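Local coordinates for protein 2-dehydropantoate 2-reductase (Geobacter metallireducens, PDB 3HN2) that probably catalyses the NADPH-dependent reduction of ketopantoate to pantoate, the second step in making pantoate for pantothenate (vitamin B5) biosynthesis, at residues Ala6-Gly11 with Glu87-Leu92; Met70-Val75 with Gly96-Thr101. All blocks are in the same frame, centred on the assembly; numbering follows the deposited sequence.

Interaction 1 (Ala6-Gly11 with Glu87-Leu92)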
loop_
_atom_site.group_PDB
_atom_site.type_symbol
_atom_site.label_atom_id
_atom_site.label_comp_id
_atom_site.label_asym_id
_atom_site.label_seq_id
_atom_site.Cartn_x
_atom_site.Cartn_y
_atom_site.Cartn_z
ATOM N N ALA A 6 -1.803 -0.838 31.409
ATOM C CA ALA A 6 -2.951 0.071 31.425
ATOM C C ALA A 6 -3.094 0.761 30.075
ATOM O O ALA A 6 -2.104 1.236 29.515
ATOM C CB ALA A 6 -2.805 1.112 32.524
ATOM N N ILE A 7 -4.324 0.830 29.569
ATOM C CA ILE A 7 -4.603 1.511 28.299
ATOM C C ILE A 7 -5.259 2.861 28.540
ATOM O O ILE A 7 -6.372 2.938 29.061
ATOM C CB ILE A 7 -5.522 0.672 27.360
ATOM C CG1 ILE A 7 -4.988 -0.758 27.168
ATOM C CG2 ILE A 7 -5.740 1.395 26.030
ATOM C CD1 ILE A 7 -3.605 -0.841 26.532
ATOM N N VAL A 8 -4.566 3.924 28.146
ATOM C CA VAL A 8 -5.068 5.287 28.318
ATOM C C VAL A 8 -5.299 5.935 26.949
ATOM O O VAL A 8 -4.378 6.424 26.296
ATOM C CB VAL A 8 -4.128 6.121 29.224
ATOM C CG1 VAL A 8 -4.553 7.578 29.271
ATOM C CG2 VAL A 8 -4.113 5.530 30.633
ATOM N N GLY A 9 -6.550 5.907 26.515
ATOM C CA GLY A 9 -6.914 6.371 25.184
ATOM C C GLY A 9 -8.291 5.857 24.843
ATOM O O GLY A 9 -9.250 6.635 24.773
ATOM N N ALA A 10 -8.376 4.539 24.654
ATOM C CA ALA A 10 -9.610 3.836 24.277
ATOM C C ALA A 10 -10.164 4.293 22.925
ATOM O O ALA A 10 -11.380 4.312 22.705
ATOM C CB ALA A 10 -10.674 3.925 25.389
ATOM N N GLY A 11 -9.255 4.654 22.026
ATOM C CA GLY A 11 -9.616 5.032 20.672
ATOM C C GLY A 11 -9.549 3.829 19.760
ATOM O O GLY A 11 -9.611 2.687 20.217
ATOM N N GLU A 87 -3.570 14.181 35.435
ATOM C CA GLU A 87 -4.675 13.517 36.144
ATOM C C GLU A 87 -4.859 12.043 35.761
ATOM O O GLU A 87 -5.160 11.209 36.618
ATOM C CB GLU A 87 -5.999 14.291 36.002
ATOM C CG GLU A 87 -6.501 14.502 34.574
ATOM C CD GLU A 87 -8.022 14.535 34.472
ATOM O OE1 GLU A 87 -8.549 15.426 33.771
ATOM O OE2 GLU A 87 -8.694 13.672 35.083
ATOM N N LEU A 88 -4.637 11.728 34.484
ATOM C CA LEU A 88 -4.916 10.395 33.951
ATOM C C LEU A 88 -3.807 9.365 34.170
ATOM O O LEU A 88 -4.084 8.170 34.236
ATOM C CB LEU A 88 -5.253 10.474 32.456
ATOM C CG LEU A 88 -6.552 11.154 32.017
ATOM C CD1 LEU A 88 -6.513 11.395 30.525
ATOM C CD2 LEU A 88 -7.778 10.335 32.396
ATOM N N ILE A 89 -2.560 9.819 34.278
ATOM C CA ILE A 89 -1.417 8.899 34.324
ATOM C C ILE A 89 -0.735 8.800 35.705
ATOM O O ILE A 89 -0.315 7.710 36.096
ATOM C CB ILE A 89 -0.414 9.179 33.151
ATOM C CG1 ILE A 89 -1.111 8.962 31.801
ATOM C CG2 ILE A 89 0.822 8.276 33.217
ATOM C CD1 ILE A 89 -0.441 9.648 30.627
ATOM N N ARG A 90 -0.660 9.910 36.444
ATOM C CA ARG A 90 -0.038 9.938 37.793
ATOM C C ARG A 90 -0.413 8.811 38.783
ATOM O O ARG A 90 0.492 8.258 39.420
ATOM C CB ARG A 90 -0.130 11.347 38.432
ATOM C CG ARG A 90 -0.233 11.423 39.965
ATOM C CD ARG A 90 1.123 11.382 40.676
ATOM N NE ARG A 90 1.739 12.702 40.797
ATOM C CZ ARG A 90 2.693 13.170 39.994
ATOM N NH1 ARG A 90 3.184 14.385 40.193
ATOM N NH2 ARG A 90 3.159 12.432 38.993
ATOM N N PRO A 91 -1.720 8.448 38.910
ATOM C CA PRO A 91 -2.036 7.298 39.778
ATOM C C PRO A 91 -1.491 5.934 39.317
ATOM O O PRO A 91 -1.400 5.011 40.128
ATOM C CB PRO A 91 -3.570 7.262 39.766
ATOM C CG PRO A 91 -3.990 8.620 39.337
ATOM C CD PRO A 91 -2.959 9.037 38.358
ATOM N N LEU A 92 -1.133 5.819 38.038
ATOM C CA LEU A 92 -0.621 4.570 37.471
ATOM C C LEU A 92 0.896 4.429 37.596
ATOM O O LEU A 92 1.450 3.369 37.304
ATOM C CB LEU A 92 -1.016 4.458 35.995
ATOM C CG LEU A 92 -2.472 4.731 35.615
ATOM C CD1 LEU A 92 -2.592 5.045 34.132
ATOM C CD2 LEU A 92 -3.351 3.553 35.991
#

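Interaction 2 (Met70-Val75 with Gly96-Thr101)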
loop_
_atom_site.group_PDB
_atom_site.type_symbol
_atom_site.label_atom_id
_atom_site.label_comp_id
_atom_site.label_asym_id
_atom_site.label_seq_id
_atom_site.Cartn_x
_atom_site.Cartn_y
_atom_site.Cartn_z
ATOM N N MET A 70 1.143 0.463 37.789
ATOM C CA MET A 70 1.260 -0.475 36.672
ATOM C C MET A 70 2.731 -0.695 36.301
ATOM O O MET A 70 3.617 -0.025 36.834
ATOM C CB MET A 70 0.491 0.062 35.457
ATOM C CG MET A 70 -1.017 0.216 35.647
ATOM S SD MET A 70 -1.975 -1.237 35.155
ATOM C CE MET A 70 -2.167 -2.087 36.723
ATOM N N ASP A 71 2.992 -1.638 35.398
ATOM C CA ASP A 71 4.335 -1.828 34.846
ATOM C C ASP A 71 4.516 -0.996 33.581
ATOM O O ASP A 71 5.571 -0.400 33.355
ATOM C CB ASP A 71 4.597 -3.305 34.530
ATOM C CG ASP A 71 4.793 -4.150 35.776
ATOM O OD1 ASP A 71 5.450 -3.681 36.734
ATOM O OD2 ASP A 71 4.297 -5.297 35.789
ATOM N N LEU A 72 3.469 -0.970 32.763
ATOM C CA LEU A 72 3.472 -0.262 31.496
ATOM C C LEU A 72 2.145 0.453 31.295
ATOM O O LEU A 72 1.082 -0.127 31.526
ATOM C CB LEU A 72 3.711 -1.247 30.345
ATOM C CG LEU A 72 3.594 -0.748 28.901
ATOM C CD1 LEU A 72 4.726 0.206 28.553
ATOM C CD2 LEU A 72 3.579 -1.916 27.942
ATOM N N VAL A 73 2.202 1.716 30.879
ATOM C CA VAL A 73 0.993 2.390 30.418
ATOM C C VAL A 73 1.092 2.799 28.945
ATOM O O VAL A 73 1.936 3.612 28.563
ATOM C CB VAL A 73 0.524 3.546 31.370
ATOM C CG1 VAL A 73 1.690 4.331 31.921
ATOM C CG2 VAL A 73 -0.488 4.466 30.677
ATOM N N LEU A 74 0.251 2.175 28.124
ATOM C CA LEU A 74 0.083 2.548 26.719
ATOM C C LEU A 74 -0.812 3.760 26.617
ATOM O O LEU A 74 -2.004 3.674 26.908
ATOM C CB LEU A 74 -0.586 1.421 25.944
ATOM C CG LEU A 74 0.162 0.667 24.857
ATOM C CD1 LEU A 74 1.048 -0.390 25.479
ATOM C CD2 LEU A 74 -0.863 0.031 23.935
ATOM N N VAL A 75 -0.239 4.888 26.213
ATOM C CA VAL A 75 -1.018 6.084 25.942
ATOM C C VAL A 75 -1.467 6.076 24.466
ATOM O O VAL A 75 -0.640 6.071 23.550
ATOM C CB VAL A 75 -0.229 7.362 26.281
ATOM C CG1 VAL A 75 -1.119 8.583 26.169
ATOM C CG2 VAL A 75 0.350 7.276 27.695
ATOM N N GLY A 96 9.572 2.446 38.458
ATOM C CA GLY A 96 9.749 1.320 37.545
ATOM C C GLY A 96 8.698 1.225 36.453
ATOM O O GLY A 96 8.879 0.484 35.484
ATOM N N THR A 97 7.594 1.956 36.618
ATOM C CA THR A 97 6.560 2.060 35.591
ATOM C C THR A 97 7.164 2.767 34.389
ATOM O O THR A 97 7.902 3.743 34.541
ATOM C CB THR A 97 5.328 2.875 36.080
ATOM O OG1 THR A 97 4.871 2.360 37.334
ATOM C CG2 THR A 97 4.175 2.830 35.067
ATOM N N GLN A 98 6.869 2.251 33.201
ATOM C CA GLN A 98 7.309 2.888 31.971
ATOM C C GLN A 98 6.133 3.259 31.071
ATOM O O GLN A 98 5.126 2.552 31.018
ATOM C CB GLN A 98 8.352 2.036 31.248
ATOM C CG GLN A 98 8.157 0.539 31.372
ATOM C CD GLN A 98 9.446 -0.228 31.159
ATOM O OE1 GLN A 98 10.262 0.125 30.305
ATOM N NE2 GLN A 98 9.639 -1.286 31.940
ATOM N N ILE A 99 6.268 4.387 30.383
ATOM C CA ILE A 99 5.159 4.988 29.656
ATOM C C ILE A 99 5.391 4.916 28.143
ATOM O O ILE A 99 6.388 5.425 27.627
ATOM C CB ILE A 99 4.914 6.443 30.129
ATOM C CG1 ILE A 99 4.807 6.491 31.661
ATOM C CG2 ILE A 99 3.658 7.007 29.496
ATOM C CD1 ILE A 99 5.072 7.843 32.287
ATOM N N LEU A 100 4.467 4.261 27.445
ATOM C CA LEU A 100 4.580 4.060 26.003
ATOM C C LEU A 100 3.568 4.917 25.260
ATOM O O LEU A 100 2.358 4.729 25.399
ATOM C CB LEU A 100 4.410 2.576 25.651
ATOM C CG LEU A 100 4.356 2.057 24.204
ATOM C CD1 LEU A 100 5.476 2.603 23.354
ATOM C CD2 LEU A 100 4.433 0.542 24.219
ATOM N N THR A 101 4.073 5.864 24.477
ATOM C CA THR A 101 3.211 6.741 23.698
ATOM C C THR A 101 3.092 6.271 22.226
ATOM O O THR A 101 4.097 5.990 21.558
ATOM C CB THR A 101 3.632 8.226 23.868
ATOM O OG1 THR A 101 2.527 9.085 23.581
ATOM C CG2 THR A 101 4.817 8.599 23.007
#

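Interaction 1 (Ala6-Gly11 with Glu87-Leu92)
Leu92 N donates a 2.8 Å hydrogen bond to Ile89 O, closing a turn that leads into the 3-10 segment 90-92 and bringing both side chains round to meet Val8 on strand 5-8. Across the contact itself everything is apolar, a helix laid on one face of the nucleotide-binding sheet. Val8 does most of the work with its two branches. CG2, placed beside the backbone N (CG1 being anti to it, chi1 173°), approaches Leu92 CD1 to 3.8 Å, and the two side chains cross obliquely. CG1 turns instead to the preceding helical turn, at 4.4 Å from Leu88 CB and 4.5 Å from Ile89 CG1. Leu92 keeps CG anti to its own carbonyl carbon (chi1 -48°), and its CD1 also reaches Ala6 CB at 4.3 Å, so one methyl group serves two residues of the strand. Ile7, between them, points to the other face, where it packs on Val28 and Phe30. Leu92 and Ile89 continue over the neighbouring strand 72-75, on Val73 and Val75 respectively, while Phe116 adjoins Ile89 and Ile67 adjoins Leu92. Strand 5-8 runs straight into Gly9 and Gly11, which fit a Rossmann-type GxGxxG pattern; in such folds this turn lies under the dinucleotide, consistent with an NADPH-dependent reductase. The case illustrates a division of labour common in alpha/beta folds. The backbone of the strand is engaged by its neighbours, Ala6 and Val8 bonding to strand 72-75 and Ile7 to strand 28-31. What remains for the helix is methyl and methylene surface, so its seat on this face depends on the fit and burial of branched side chains rather than on directional bonds.

Interaction 2 (Met70-Val75 with Gly96-Thr101)
Leu72-Val75 and Gln98-Thr101 pair as adjacent parallel strands of a beta-alpha-beta unit in the Rossmann fold, joined through helix 85-89. Four backbone hydrogen bonds form the ladder: Gln98 N to Asp71 O, Val73 N to Gln98 O, Leu100 N to Val73 O and Val75 N to Leu100 O. The shortest runs 2.7 Å from Val75 N to Leu100 O. The CA-H groups of Leu72 and Leu74 add weaker contacts to the carbonyls of Gln98 and Leu100. Apolar packing falls on both faces. On one, Leu72 has CG anti to the backbone N (chi1 173°), which carries CD1 over to Leu100 CB at 3.8 Å, while Leu74 CD1 lies alongside Leu100 CD2. On the other, the Val73 and Ile99 side chains lie side by side, pointing the same way, their CG1 atoms 3.8 Å apart, and Val75 CG2 meets Ile99 CG2. Polar side-chain contact is concentrated at Thr97, whose OG1 also accepts from Glu94 N. A valine in its place would remove that hydroxyl and is likely to leave Glu94 N without its acceptor and Met70 O without this close hydroxyl. Thr97 OG1 stands 2.7 Å from Met70 O, with Thr97 CG2 anti to the backbone N.

The two interactions interlock along the chain: the order is 6-11, 70-75, 87-92, 96-101, so their segments alternate, and their centres are about 9 Å apart. Both belong to one sheet, in which strand 72-75 sits between strand 5-8 and strand 98-101. Interaction 1 stacks a helix on this sheet, whereas interaction 2 builds the sheet edge to edge. They meet directly where Val8 N lies 2.9 Å from Leu74 O and Ala6 O the same distance from Leu74 N, probable hydrogen bonds both. Helix 85-89 and the 3-10 segment 90-92, on the connection between the strands of interaction 2, thus pack back onto strand 5-8, tying the crossover to the strand before the probable cofactor-binding glycine turn.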